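PDB 4OFQ: putative cell surface protein from Streptococcus pyogenes, which probably serves as a cell-surface adhesin of the antigen I/II family, its C-terminal region being built of beta-sandwich domains with a bound calcium ion. Local coordinates for residues P16-V21 and Y41-D46; N83-A88 and L147-N152; S27-S32 and Y180-V185; Q45-Y50 and Q172-N177; G77-V82 and S154-Q159. One frame throughout, in Å; residues are numbered along the deposited sequence.

Contact 1: P16-V21 and Y41-D46; sequences PTKTIV and YVAKQD
K18 leaves its strand with CG anti to the backbone N (chi1 -173°) and bends at chi3 (72°), which lays its end across one face of the Y41 ring. Its CD packs on Y41 CB at 3.5 Å, and K18 NZ stands 4.0 Å from the centroid of the Y41 ring, nearly on the normal. That nitrogen is covalently linked to CG of N168, an intramolecular isopeptide bond, and is hydrogen-bonded to D68; as an amide nitrogen it should be uncharged, making this an amide-over-ring contact, not a true cation-pi one. I20 CB meets Y41 CD1 obliquely at 3.7 Å. T17 and K44, then T19 and V42, form antiparallel hydrogen-bonded pairs, with K44 N 2.8 Å from T17 O. On the T17 and V42 face, a water joins T17 OG1 to V42 O. Strand 38-45 lies between 17-20 and 149-157, while K18, I20 and Y41 face strands 164-174 and 177-188 of the opposing sheet, so the isopeptide bond ties the two layers of the sandwich together.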
# COMPACT_ATOMS: atom_id res chain seq x y z
N PRO A 16 -19.87 11.58 -10.13
CA PRO A 16 -19.41 10.69 -9.06
C PRO A 16 -17.91 10.88 -8.90
O PRO A 16 -17.20 11.17 -9.86
CB PRO A 16 -19.73 9.29 -9.58
CG PRO A 16 -19.80 9.44 -11.07
CD PRO A 16 -20.29 10.84 -11.34
N THR A 17 -17.41 10.75 -7.68
CA THR A 17 -15.99 10.97 -7.45
C THR A 17 -15.48 9.90 -6.51
O THR A 17 -16.27 9.27 -5.81
CB THR A 17 -15.74 12.35 -6.82
OG1 THR A 17 -16.41 12.41 -5.55
CG2 THR A 17 -16.25 13.48 -7.72
N LYS A 18 -14.17 9.67 -6.52
CA LYS A 18 -13.56 8.91 -5.45
C LYS A 18 -12.20 9.53 -5.10
O LYS A 18 -11.56 10.17 -5.95
CB LYS A 18 -13.41 7.43 -5.82
CG LYS A 18 -12.92 6.55 -4.66
CD LYS A 18 -13.07 5.05 -4.97
CE LYS A 18 -12.06 4.55 -6.02
NZ LYS A 18 -12.19 3.06 -6.18
N THR A 19 -11.80 9.38 -3.84
CA THR A 19 -10.45 9.75 -3.42
C THR A 19 -9.92 8.64 -2.50
O THR A 19 -10.68 7.78 -2.07
CB THR A 19 -10.42 11.10 -2.71
OG1 THR A 19 -9.06 11.51 -2.50
CG2 THR A 19 -11.14 11.01 -1.38
N ILE A 20 -8.62 8.64 -2.25
CA ILE A 20 -8.03 7.70 -1.31
C ILE A 20 -7.37 8.57 -0.24
O ILE A 20 -6.78 9.61 -0.55
CB ILE A 20 -6.99 6.77 -2.01
CG1 ILE A 20 -6.34 5.83 -0.99
CG2 ILE A 20 -5.92 7.58 -2.76
CD1 ILE A 20 -5.42 4.81 -1.63
N VAL A 21 -7.48 8.16 1.02
CA VAL A 21 -7.06 9.03 2.12
C VAL A 21 -6.10 8.32 3.07
O VAL A 21 -6.15 7.10 3.23
CB VAL A 21 -8.27 9.55 2.92
CG1 VAL A 21 -9.16 10.41 2.03
CG2 VAL A 21 -9.06 8.39 3.50
N TYR A 41 -10.76 4.30 0.49
CA TYR A 41 -11.35 5.22 -0.45
C TYR A 41 -12.61 5.83 0.12
O TYR A 41 -13.36 5.18 0.88
CB TYR A 41 -11.72 4.49 -1.74
CG TYR A 41 -10.56 3.86 -2.49
CD1 TYR A 41 -9.74 4.63 -3.32
CD2 TYR A 41 -10.32 2.49 -2.41
CE1 TYR A 41 -8.70 4.05 -4.03
CE2 TYR A 41 -9.29 1.90 -3.10
CZ TYR A 41 -8.48 2.68 -3.92
OH TYR A 41 -7.45 2.09 -4.60
N VAL A 42 -12.87 7.08 -0.26
CA VAL A 42 -14.14 7.72 0.04
C VAL A 42 -14.76 8.08 -1.31
O VAL A 42 -14.17 8.82 -2.09
CB VAL A 42 -13.91 8.99 0.89
CG1 VAL A 42 -15.25 9.66 1.26
CG2 VAL A 42 -13.10 8.67 2.15
N ALA A 43 -15.93 7.51 -1.59
CA ALA A 43 -16.55 7.66 -2.89
C ALA A 43 -17.86 8.40 -2.72
O ALA A 43 -18.59 8.18 -1.74
CB ALA A 43 -16.80 6.30 -3.53
N LYS A 44 -18.15 9.29 -3.67
CA LYS A 44 -19.40 10.04 -3.65
C LYS A 44 -20.33 9.60 -4.78
O LYS A 44 -19.91 9.47 -5.93
CB LYS A 44 -19.15 11.55 -3.77
CG LYS A 44 -20.45 12.37 -3.90
CD LYS A 44 -20.20 13.88 -3.94
CE LYS A 44 -19.72 14.32 -5.30
NZ LYS A 44 -19.57 15.81 -5.39
N GLN A 45 -21.60 9.41 -4.42
CA GLN A 45 -22.68 9.17 -5.37
C GLN A 45 -23.46 10.49 -5.42
O GLN A 45 -24.10 10.88 -4.44
CB GLN A 45 -23.56 8.02 -4.86
CG GLN A 45 -24.76 7.60 -5.72
CD GLN A 45 -25.36 6.27 -5.25
OE1 GLN A 45 -25.16 5.87 -4.10
NE2 GLN A 45 -26.07 5.57 -6.14
N ASP A 46 -23.38 11.17 -6.56
CA ASP A 46 -23.76 12.58 -6.67
C ASP A 46 -25.22 12.75 -7.11
O ASP A 46 -25.57 12.45 -8.24
CB ASP A 46 -22.83 13.24 -7.69
CG ASP A 46 -23.12 14.72 -7.91
OD1 ASP A 46 -23.90 15.34 -7.16
OD2 ASP A 46 -22.52 15.28 -8.85
O HOH W 1 -15.04 11.35 -3.17
O HOH W 2 -16.36 14.92 -4.77

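Contact 2: N83-A88 and L147-N152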
# COMPACT_ATOMS: atom_id res chain seq x y z
N ASN A 83 -16.82 0.34 5.42
CA ASN A 83 -16.81 1.03 6.71
C ASN A 83 -18.14 1.74 6.97
O ASN A 83 -18.65 1.73 8.10
CB ASN A 83 -15.61 1.98 6.79
CG ASN A 83 -14.30 1.25 6.53
OD1 ASN A 83 -13.98 0.28 7.20
ND2 ASN A 83 -13.57 1.69 5.51
N SER A 84 -18.69 2.36 5.93
CA SER A 84 -20.00 2.98 6.06
C SER A 84 -20.52 3.35 4.67
O SER A 84 -19.74 3.54 3.74
CB SER A 84 -19.90 4.24 6.92
OG SER A 84 -19.01 5.16 6.31
N ILE A 85 -21.84 3.40 4.53
CA ILE A 85 -22.46 3.98 3.35
C ILE A 85 -23.57 4.87 3.88
O ILE A 85 -24.56 4.37 4.44
CB ILE A 85 -23.05 2.93 2.40
CG1 ILE A 85 -22.00 1.87 2.04
CG2 ILE A 85 -23.58 3.60 1.13
CD1 ILE A 85 -22.53 0.79 1.09
N LYS A 86 -23.40 6.18 3.72
CA LYS A 86 -24.27 7.14 4.39
C LYS A 86 -24.75 8.24 3.48
O LYS A 86 -24.00 8.76 2.66
CB LYS A 86 -23.56 7.74 5.61
CG LYS A 86 -23.44 6.78 6.79
CD LYS A 86 -22.78 7.43 7.99
CE LYS A 86 -23.21 6.76 9.29
NZ LYS A 86 -23.12 5.28 9.23
N ALA A 87 -26.02 8.58 3.64
CA ALA A 87 -26.59 9.72 2.93
C ALA A 87 -26.12 10.99 3.60
O ALA A 87 -25.68 10.97 4.74
CB ALA A 87 -28.11 9.65 2.92
N ALA A 88 -26.23 12.11 2.89
CA ALA A 88 -25.83 13.41 3.41
C ALA A 88 -26.56 13.82 4.70
O ALA A 88 -26.06 14.64 5.46
CB ALA A 88 -26.00 14.47 2.36
N LEU A 147 -29.59 14.46 -1.88
CA LEU A 147 -28.74 14.00 -0.80
C LEU A 147 -27.72 12.97 -1.30
O LEU A 147 -28.07 11.80 -1.52
CB LEU A 147 -29.59 13.41 0.33
CG LEU A 147 -30.60 14.36 0.99
CD1 LEU A 147 -31.56 13.63 1.93
CD2 LEU A 147 -29.84 15.42 1.75
N ASP A 148 -26.48 13.40 -1.46
CA ASP A 148 -25.41 12.52 -1.92
C ASP A 148 -25.21 11.32 -0.98
O ASP A 148 -25.45 11.41 0.22
CB ASP A 148 -24.07 13.25 -2.02
CG ASP A 148 -24.07 14.38 -3.04
OD1 ASP A 148 -24.96 14.42 -3.92
OD2 ASP A 148 -23.15 15.22 -2.95
N ILE A 149 -24.76 10.22 -1.55
CA ILE A 149 -24.38 9.06 -0.75
C ILE A 149 -22.87 8.97 -0.72
O ILE A 149 -22.21 9.12 -1.76
CB ILE A 149 -24.97 7.75 -1.32
CG1 ILE A 149 -26.45 7.93 -1.70
CG2 ILE A 149 -24.79 6.60 -0.31
CD1 ILE A 149 -27.35 8.34 -0.53
N THR A 150 -22.31 8.74 0.47
CA THR A 150 -20.86 8.61 0.64
C THR A 150 -20.49 7.19 1.06
O THR A 150 -20.98 6.68 2.07
CB THR A 150 -20.33 9.62 1.68
OG1 THR A 150 -20.65 10.95 1.25
CG2 THR A 150 -18.81 9.47 1.87
N TYR A 151 -19.63 6.56 0.26
CA TYR A 151 -19.18 5.20 0.52
C TYR A 151 -17.76 5.27 1.09
O TYR A 151 -16.89 5.91 0.52
CB TYR A 151 -19.17 4.37 -0.77
CG TYR A 151 -20.52 4.16 -1.44
CD1 TYR A 151 -21.20 5.22 -2.04
CD2 TYR A 151 -21.10 2.89 -1.51
CE1 TYR A 151 -22.45 5.03 -2.66
CE2 TYR A 151 -22.34 2.69 -2.15
CZ TYR A 151 -23.01 3.76 -2.71
OH TYR A 151 -24.24 3.58 -3.34
N ASN A 152 -17.54 4.60 2.22
CA ASN A 152 -16.21 4.54 2.80
C ASN A 152 -15.76 3.08 2.77
O ASN A 152 -16.31 2.26 3.49
CB ASN A 152 -16.25 5.08 4.22
CG ASN A 152 -14.88 5.36 4.78
OD1 ASN A 152 -14.06 4.45 4.92
ND2 ASN A 152 -14.63 6.62 5.13
O HOH W 3 -19.65 7.03 4.43
O HOH W 4 -23.04 11.92 1.69
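N152 reaches across to N83 and S84, and each step of its side chain meets one of them. Its CB rests 3.5 Å from S84 OG. CG, placed anti to the backbone N (chi1 -166°), lies beside N83 CB. At the tip, N152 OD1 accepts from N83 ND2 at 2.9 Å; the two amide planes are 72° apart, and the donor is tilted from the carbonyl plane of N152. The backbone of N152 is engaged as well: its O receives N83 N at 2.8 Å and, more weakly, S84 N. Two residues thus face one, a classic beta bulge in an otherwise regular antiparallel pairing.

On the other face, I85 CG2 sits over the Y151 ring, 3.7 Å from its centroid, a CH-pi contact, and also touches I149 CG2 at 3.5 Å. Water 3 joins S84 OG to T150 O, bridging the strands on the more open face. Strand 149-157 lies between 80-87 and 38-45, whose Q45 receives the Y151 hydroxyl; the Y151 ring stacks with Y66 and meets W130 edge-to-face, while Y142 of helix 135-143 packs on A87 and L147.

Contact 3: S27-S32 and Y180-V185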
# COMPACT_ATOMS: atom_id res chain seq x y z
N SER A 27 -5.84 13.46 1.28
CA SER A 27 -5.82 12.73 0.01
C SER A 27 -4.41 12.27 -0.37
O SER A 27 -3.45 13.03 -0.29
CB SER A 27 -6.41 13.58 -1.12
OG SER A 27 -6.15 12.98 -2.38
N ILE A 28 -4.29 11.00 -0.77
CA ILE A 28 -3.03 10.46 -1.24
C ILE A 28 -3.17 9.89 -2.65
O ILE A 28 -2.41 9.01 -3.05
CB ILE A 28 -2.45 9.41 -0.27
CG1 ILE A 28 -3.49 8.36 0.10
CG2 ILE A 28 -1.95 10.11 1.01
CD1 ILE A 28 -2.90 7.20 0.93
N ASP A 29 -4.13 10.42 -3.40
CA ASP A 29 -4.26 10.12 -4.82
C ASP A 29 -2.92 10.44 -5.47
O ASP A 29 -2.35 11.52 -5.24
CB ASP A 29 -5.37 10.98 -5.43
CG ASP A 29 -5.84 10.48 -6.79
OD1 ASP A 29 -5.26 9.52 -7.34
OD2 ASP A 29 -6.81 11.07 -7.32
N GLY A 30 -2.40 9.50 -6.26
CA GLY A 30 -1.16 9.71 -6.98
C GLY A 30 0.09 9.34 -6.20
O GLY A 30 1.20 9.46 -6.73
N LYS A 31 -0.06 8.88 -4.96
CA LYS A 31 1.10 8.59 -4.10
C LYS A 31 1.43 7.11 -4.04
O LYS A 31 0.58 6.26 -4.31
CB LYS A 31 0.86 9.09 -2.67
CG LYS A 31 0.36 10.51 -2.59
CD LYS A 31 1.38 11.46 -3.16
CE LYS A 31 0.89 12.90 -3.05
NZ LYS A 31 0.77 13.37 -1.64
N SER A 32 2.66 6.79 -3.65
CA SER A 32 3.05 5.39 -3.55
C SER A 32 2.61 4.77 -2.21
O SER A 32 2.46 5.46 -1.18
CB SER A 32 4.56 5.22 -3.76
OG SER A 32 5.30 5.95 -2.80
N TYR A 180 -19.32 8.75 -15.36
CA TYR A 180 -17.95 8.32 -15.06
C TYR A 180 -17.34 9.12 -13.91
O TYR A 180 -17.44 10.35 -13.87
CB TYR A 180 -17.06 8.54 -16.29
CG TYR A 180 -17.15 7.46 -17.35
CD1 TYR A 180 -16.19 6.47 -17.44
CD2 TYR A 180 -18.19 7.45 -18.28
CE1 TYR A 180 -16.26 5.48 -18.41
CE2 TYR A 180 -18.26 6.46 -19.26
CZ TYR A 180 -17.30 5.48 -19.31
OH TYR A 180 -17.35 4.49 -20.27
N GLY A 181 -16.70 8.42 -12.97
CA GLY A 181 -15.93 9.06 -11.92
C GLY A 181 -14.47 9.19 -12.34
O GLY A 181 -14.06 8.67 -13.37
N ASN A 182 -13.68 9.89 -11.53
CA ASN A 182 -12.24 10.01 -11.75
C ASN A 182 -11.49 8.71 -11.46
O ASN A 182 -11.92 7.91 -10.62
CB ASN A 182 -11.68 11.11 -10.86
CG ASN A 182 -11.96 10.85 -9.40
OD1 ASN A 182 -13.12 10.70 -9.00
ND2 ASN A 182 -10.91 10.75 -8.60
N ILE A 183 -10.35 8.51 -12.11
CA ILE A 183 -9.55 7.32 -11.81
C ILE A 183 -8.52 7.62 -10.73
O ILE A 183 -7.58 8.39 -10.95
CB ILE A 183 -8.85 6.78 -13.07
CG1 ILE A 183 -9.90 6.42 -14.12
CG2 ILE A 183 -8.01 5.56 -12.76
CD1 ILE A 183 -9.32 6.14 -15.50
N VAL A 184 -8.68 7.00 -9.56
CA VAL A 184 -7.71 7.15 -8.49
C VAL A 184 -6.55 6.20 -8.77
O VAL A 184 -6.75 5.01 -8.98
CB VAL A 184 -8.34 6.83 -7.13
CG1 VAL A 184 -7.32 7.03 -6.00
CG2 VAL A 184 -9.58 7.70 -6.91
N VAL A 185 -5.34 6.74 -8.78
CA VAL A 185 -4.16 5.94 -9.10
C VAL A 185 -3.15 5.96 -7.97
O VAL A 185 -2.82 7.02 -7.44
CB VAL A 185 -3.46 6.48 -10.36
CG1 VAL A 185 -2.17 5.69 -10.66
CG2 VAL A 185 -4.42 6.49 -11.56
O HOH W 5 -8.01 10.94 -9.52
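D29 and G30, the two central residues of a type II beta turn from I28 to K31, clamp onto V185 of strand 177-188. K31 N bonds to I28 O to close the turn, and the positive phi of G30 (88°) suits glycine. The tight part is two hydrogen bonds to V185. G30 N approaches V185 O nearly along its C=O bond at 2.8 Å, though the N-H is bent (139°). With CG anti to the backbone N (chi1 -164°), the D29 carboxylate reaches V185 N, which donates to D29 OD1 at 3.1 Å, much as it would to a backbone carbonyl of a neighbouring strand. V184 CG1 lies 3.5 Å from D29 OD1, where the two side chains cross.

Towards N182 and I183 the contact is looser, direct touches giving way to water, and G30 and I183 lie at the surface. The turn leads into strand 32-33, which runs parallel to 177-188 as an outermost strand of its mixed sheet, and N186 holds the carbonyls of I28 and K31. Water 5 bridges the segments, donating to D29 OD2 and I183 O and accepting from N182 ND2 at 3.0 Å, which also donates to K18 O.

Contact 4: Q45-Y50 and Q172-N177; sequences QDFDQY and QIDFGN
The side chain of Q172, with CG anti to the backbone N (chi1 -180°) and extended beyond it, carries its amide to the backbone of D46 and grips both ends of that residue. Q172 OE1 receives D46 N at 2.9 Å, and Q172 NE2 donates to D46 O at 2.7 Å; in each bond the donor stands well above the carbonyl plane rather than on a lone pair. D174 OD2 lies close to the Q172 amide plane and takes the second N-H of Q172 NE2 on its syn lone pair at 2.8 Å. From the anti side the same oxygen takes the hydroxyl of Y50, with Y50 OH 2.7 Å from D174 OD2, and two donors therefore fix the rotation of the carboxylate. Its plane stands nearly at right angles (87°) to the Y50 ring, at whose edge OD2 lies.

D174 opens a type I' turn closed at N177, the tight hairpin connecting strands 164-174 and 177-188. The turn brings F175 against Y50, its edge to one face of that ring in a T-shaped pair, planes at 86° and F175 CE2 3.6 Å from Y50 CE1.

F47 brings a ring edge to the other carboxylate oxygen, with F47 CE1 3.7 Å from D174 OD1, while F138 and V143 of helix 135-143 pack against the F47 ring. A water donates to Y50 OH and accepts from N177 ND2.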
# COMPACT_ATOMS: atom_id res chain seq x y z
N GLN A 45 -21.60 9.41 -4.42
CA GLN A 45 -22.68 9.17 -5.37
C GLN A 45 -23.46 10.49 -5.42
O GLN A 45 -24.10 10.88 -4.44
CB GLN A 45 -23.56 8.02 -4.86
CG GLN A 45 -24.76 7.60 -5.72
CD GLN A 45 -25.36 6.27 -5.25
OE1 GLN A 45 -25.16 5.87 -4.10
NE2 GLN A 45 -26.07 5.57 -6.14
N ASP A 46 -23.38 11.17 -6.56
CA ASP A 46 -23.76 12.58 -6.67
C ASP A 46 -25.22 12.75 -7.11
O ASP A 46 -25.57 12.45 -8.24
CB ASP A 46 -22.83 13.24 -7.69
CG ASP A 46 -23.12 14.72 -7.91
OD1 ASP A 46 -23.90 15.34 -7.16
OD2 ASP A 46 -22.52 15.28 -8.85
N PHE A 47 -26.05 13.26 -6.21
CA PHE A 47 -27.47 13.43 -6.52
C PHE A 47 -27.87 14.90 -6.54
O PHE A 47 -29.02 15.23 -6.78
CB PHE A 47 -28.34 12.71 -5.49
CG PHE A 47 -28.30 11.21 -5.62
CD1 PHE A 47 -28.12 10.61 -6.85
CD2 PHE A 47 -28.44 10.40 -4.50
CE1 PHE A 47 -28.09 9.21 -6.97
CE2 PHE A 47 -28.41 9.02 -4.61
CZ PHE A 47 -28.24 8.42 -5.84
N ASP A 48 -26.90 15.77 -6.28
CA ASP A 48 -27.17 17.20 -6.17
C ASP A 48 -28.05 17.77 -7.29
O ASP A 48 -28.99 18.53 -7.02
CB ASP A 48 -25.85 17.97 -6.07
CG ASP A 48 -26.06 19.44 -5.86
OD1 ASP A 48 -26.48 19.83 -4.75
OD2 ASP A 48 -25.82 20.21 -6.81
N GLN A 49 -27.76 17.41 -8.54
CA GLN A 49 -28.48 17.96 -9.69
C GLN A 49 -29.97 17.60 -9.69
O GLN A 49 -30.79 18.30 -10.29
CB GLN A 49 -27.85 17.50 -11.00
CG GLN A 49 -26.64 18.29 -11.44
CD GLN A 49 -26.96 19.75 -11.70
OE1 GLN A 49 -27.68 20.09 -12.64
NE2 GLN A 49 -26.43 20.63 -10.86
N TYR A 50 -30.31 16.49 -9.05
CA TYR A 50 -31.67 15.96 -9.08
C TYR A 50 -32.62 16.64 -8.09
O TYR A 50 -33.83 16.42 -8.16
CB TYR A 50 -31.66 14.45 -8.82
CG TYR A 50 -30.82 13.68 -9.80
CD1 TYR A 50 -30.97 13.87 -11.16
CD2 TYR A 50 -29.86 12.77 -9.36
CE1 TYR A 50 -30.19 13.17 -12.08
CE2 TYR A 50 -29.08 12.07 -10.27
CZ TYR A 50 -29.26 12.27 -11.62
OH TYR A 50 -28.49 11.57 -12.53
N GLN A 172 -21.75 5.73 -11.77
CA GLN A 172 -23.06 5.97 -11.19
C GLN A 172 -24.06 5.81 -12.33
O GLN A 172 -23.86 6.36 -13.42
CB GLN A 172 -23.06 7.39 -10.67
CG GLN A 172 -24.30 7.89 -10.03
CD GLN A 172 -24.05 9.27 -9.43
OE1 GLN A 172 -22.99 9.52 -8.86
NE2 GLN A 172 -25.03 10.15 -9.57
N ILE A 173 -25.13 5.03 -12.11
CA ILE A 173 -26.16 4.86 -13.12
C ILE A 173 -27.50 5.24 -12.52
O ILE A 173 -28.02 4.53 -11.66
CB ILE A 173 -26.23 3.42 -13.69
CG1 ILE A 173 -24.85 2.93 -14.14
CG2 ILE A 173 -27.25 3.33 -14.83
CD1 ILE A 173 -24.84 1.45 -14.53
N ASP A 174 -28.04 6.37 -12.97
CA ASP A 174 -29.28 6.92 -12.45
C ASP A 174 -30.32 6.91 -13.57
O ASP A 174 -30.06 7.42 -14.66
CB ASP A 174 -29.08 8.36 -11.98
CG ASP A 174 -27.87 8.52 -11.08
OD1 ASP A 174 -27.62 7.62 -10.25
OD2 ASP A 174 -27.19 9.57 -11.19
N PHE A 175 -31.48 6.35 -13.28
CA PHE A 175 -32.55 6.24 -14.27
C PHE A 175 -32.03 5.60 -15.55
O PHE A 175 -32.51 5.94 -16.63
CB PHE A 175 -33.12 7.63 -14.63
CG PHE A 175 -33.28 8.56 -13.47
CD1 PHE A 175 -34.38 8.45 -12.62
CD2 PHE A 175 -32.36 9.58 -13.25
CE1 PHE A 175 -34.53 9.33 -11.56
CE2 PHE A 175 -32.51 10.46 -12.19
CZ PHE A 175 -33.60 10.34 -11.34
N GLY A 176 -31.05 4.71 -15.44
CA GLY A 176 -30.41 4.11 -16.60
C GLY A 176 -29.32 4.94 -17.26
O GLY A 176 -28.68 4.47 -18.21
N ASN A 177 -29.10 6.16 -16.79
CA ASN A 177 -28.04 7.01 -17.36
C ASN A 177 -26.71 6.81 -16.63
O ASN A 177 -26.64 7.02 -15.41
CB ASN A 177 -28.43 8.48 -17.28
CG ASN A 177 -29.74 8.78 -17.96
OD1 ASN A 177 -30.00 8.32 -19.08
ND2 ASN A 177 -30.59 9.57 -17.30
O HOH W 6 -26.77 5.83 -8.72
O HOH W 7 -29.42 11.23 -15.00

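Contact 5: G77-V82 and S154-Q159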
# COMPACT_ATOMS: atom_id res chain seq x y z
N GLY A 77 -10.34 -7.95 -4.33
CA GLY A 77 -11.72 -7.54 -4.16
C GLY A 77 -12.43 -8.20 -2.98
O GLY A 77 -13.32 -7.63 -2.36
N HIS A 78 -12.01 -9.41 -2.66
CA HIS A 78 -12.58 -10.14 -1.53
C HIS A 78 -12.19 -9.62 -0.16
O HIS A 78 -12.72 -10.06 0.85
CB HIS A 78 -12.23 -11.62 -1.69
CG HIS A 78 -12.68 -12.16 -3.01
ND1 HIS A 78 -13.98 -12.52 -3.26
CD2 HIS A 78 -12.02 -12.31 -4.18
CE1 HIS A 78 -14.10 -12.91 -4.51
NE2 HIS A 78 -12.92 -12.80 -5.10
N SER A 79 -11.26 -8.67 -0.12
CA SER A 79 -10.81 -8.09 1.15
C SER A 79 -11.63 -6.87 1.54
O SER A 79 -11.43 -6.31 2.62
CB SER A 79 -9.33 -7.67 1.06
OG SER A 79 -9.16 -6.56 0.19
N LEU A 80 -12.57 -6.48 0.69
CA LEU A 80 -13.34 -5.25 0.94
C LEU A 80 -13.97 -5.23 2.33
O LEU A 80 -14.63 -6.19 2.73
CB LEU A 80 -14.44 -5.04 -0.11
CG LEU A 80 -15.40 -3.88 0.17
CD1 LEU A 80 -14.65 -2.53 0.23
CD2 LEU A 80 -16.56 -3.80 -0.85
N VAL A 81 -13.77 -4.13 3.04
CA VAL A 81 -14.53 -3.85 4.25
C VAL A 81 -15.32 -2.58 4.00
O VAL A 81 -14.74 -1.54 3.67
CB VAL A 81 -13.61 -3.63 5.47
CG1 VAL A 81 -14.43 -3.17 6.71
CG2 VAL A 81 -12.80 -4.89 5.78
N VAL A 82 -16.64 -2.66 4.12
CA VAL A 82 -17.46 -1.46 3.93
C VAL A 82 -17.55 -0.76 5.27
O VAL A 82 -18.26 -1.21 6.17
CB VAL A 82 -18.87 -1.80 3.41
CG1 VAL A 82 -19.71 -0.54 3.25
CG2 VAL A 82 -18.76 -2.51 2.10
N SER A 154 -12.59 0.00 2.35
CA SER A 154 -11.17 -0.34 2.50
C SER A 154 -10.83 -1.64 1.79
O SER A 154 -11.52 -2.65 1.99
CB SER A 154 -10.80 -0.46 3.99
OG SER A 154 -10.96 0.78 4.65
N PHE A 155 -9.75 -1.64 1.00
CA PHE A 155 -9.27 -2.84 0.31
C PHE A 155 -7.82 -3.15 0.71
O PHE A 155 -7.04 -2.23 1.01
CB PHE A 155 -9.25 -2.64 -1.21
CG PHE A 155 -10.61 -2.50 -1.86
CD1 PHE A 155 -11.36 -3.62 -2.21
CD2 PHE A 155 -11.09 -1.24 -2.21
CE1 PHE A 155 -12.58 -3.48 -2.85
CE2 PHE A 155 -12.32 -1.09 -2.85
CZ PHE A 155 -13.06 -2.22 -3.18
N LYS A 156 -7.46 -4.43 0.66
CA LYS A 156 -6.05 -4.85 0.66
C LYS A 156 -5.61 -5.22 -0.77
O LYS A 156 -6.44 -5.51 -1.63
CB LYS A 156 -5.87 -6.08 1.54
CG LYS A 156 -6.56 -6.00 2.89
CD LYS A 156 -5.81 -5.13 3.87
CE LYS A 156 -6.53 -5.13 5.22
NZ LYS A 156 -5.81 -4.33 6.27
N LEU A 157 -4.29 -5.23 -0.99
CA LEU A 157 -3.72 -5.68 -2.26
C LEU A 157 -3.57 -7.21 -2.31
O LEU A 157 -3.45 -7.86 -1.28
CB LEU A 157 -2.33 -5.05 -2.45
CG LEU A 157 -2.26 -3.52 -2.45
CD1 LEU A 157 -0.82 -3.03 -2.52
CD2 LEU A 157 -3.07 -2.99 -3.62
N LYS A 158 -3.56 -7.78 -3.52
CA LYS A 158 -3.26 -9.20 -3.68
C LYS A 158 -1.79 -9.43 -3.35
O LYS A 158 -0.94 -8.64 -3.75
CB LYS A 158 -3.56 -9.66 -5.11
CG LYS A 158 -5.06 -9.67 -5.48
CD LYS A 158 -5.28 -10.25 -6.88
CE LYS A 158 -6.76 -10.59 -7.09
NZ LYS A 158 -7.09 -11.10 -8.45
N GLN A 159 -1.48 -10.49 -2.62
CA GLN A 159 -0.07 -10.69 -2.27
C GLN A 159 0.82 -10.96 -3.49
O GLN A 159 2.01 -10.68 -3.45
CB GLN A 159 0.12 -11.73 -1.16
CG GLN A 159 -0.77 -12.94 -1.25
CD GLN A 159 -0.79 -13.73 0.05
OE1 GLN A 159 -1.46 -13.35 1.01
NE2 GLN A 159 -0.04 -14.83 0.09
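V81 and S154 form an antiparallel hydrogen-bonded pair, with V81 N 2.9 Å from S154 O and S154 N 3.0 Å from V81 O. A third hydrogen bond uses a side chain: K156 N donates to S79 OG at 2.8 Å, in a nearly straight bond.

Apolar contacts gather round F155. With chi1 at 173°, which turns CG of L80 opposite the main-chain nitrogen, CD1 comes over one face of the ring, 3.9 Å from the F155 centroid, a CH-pi contact. L80 CB also touches F155 CE1 at 3.7 Å. Y128 packs on both residues, and the ring of Y70, a calcium ligand, meets that of F155.

Residues 77-79 turn the chain through a corner between strands 75-76 and 80-87, both of which pair with 149-157. S79 OG is also hydrogen-bonded to D76 O, which makes it the donor there and the acceptor for K156 N; the hydroxyl thus serves the K156 amide at the corner between the two strands.

Contacts 1, 2 and 5 build one antiparallel sheet, in which strand 149-157 pairs with both 38-45 and 80-87. Contacts 1 and 2, centres 10 Å apart, meet through the backbone pair Q45 N and I149 O (2.8 Å), while N83 ND2 and S154 OG (2.9 Å) join contacts 2 and 5. Contacts 3 and 4 join loops that follow strands of this sheet to neighbouring strands, 177-188 and 164-174, of the facing one. N182 ND2 reaches K18 O at 2.8 Å, linking contacts 3 and 1; contact 4 shares Q45 and D46 with contact 1. The calcium ion, bound by D69, Y70, V124 and E126, lies about 9 Å from the K18 side chain and from G77.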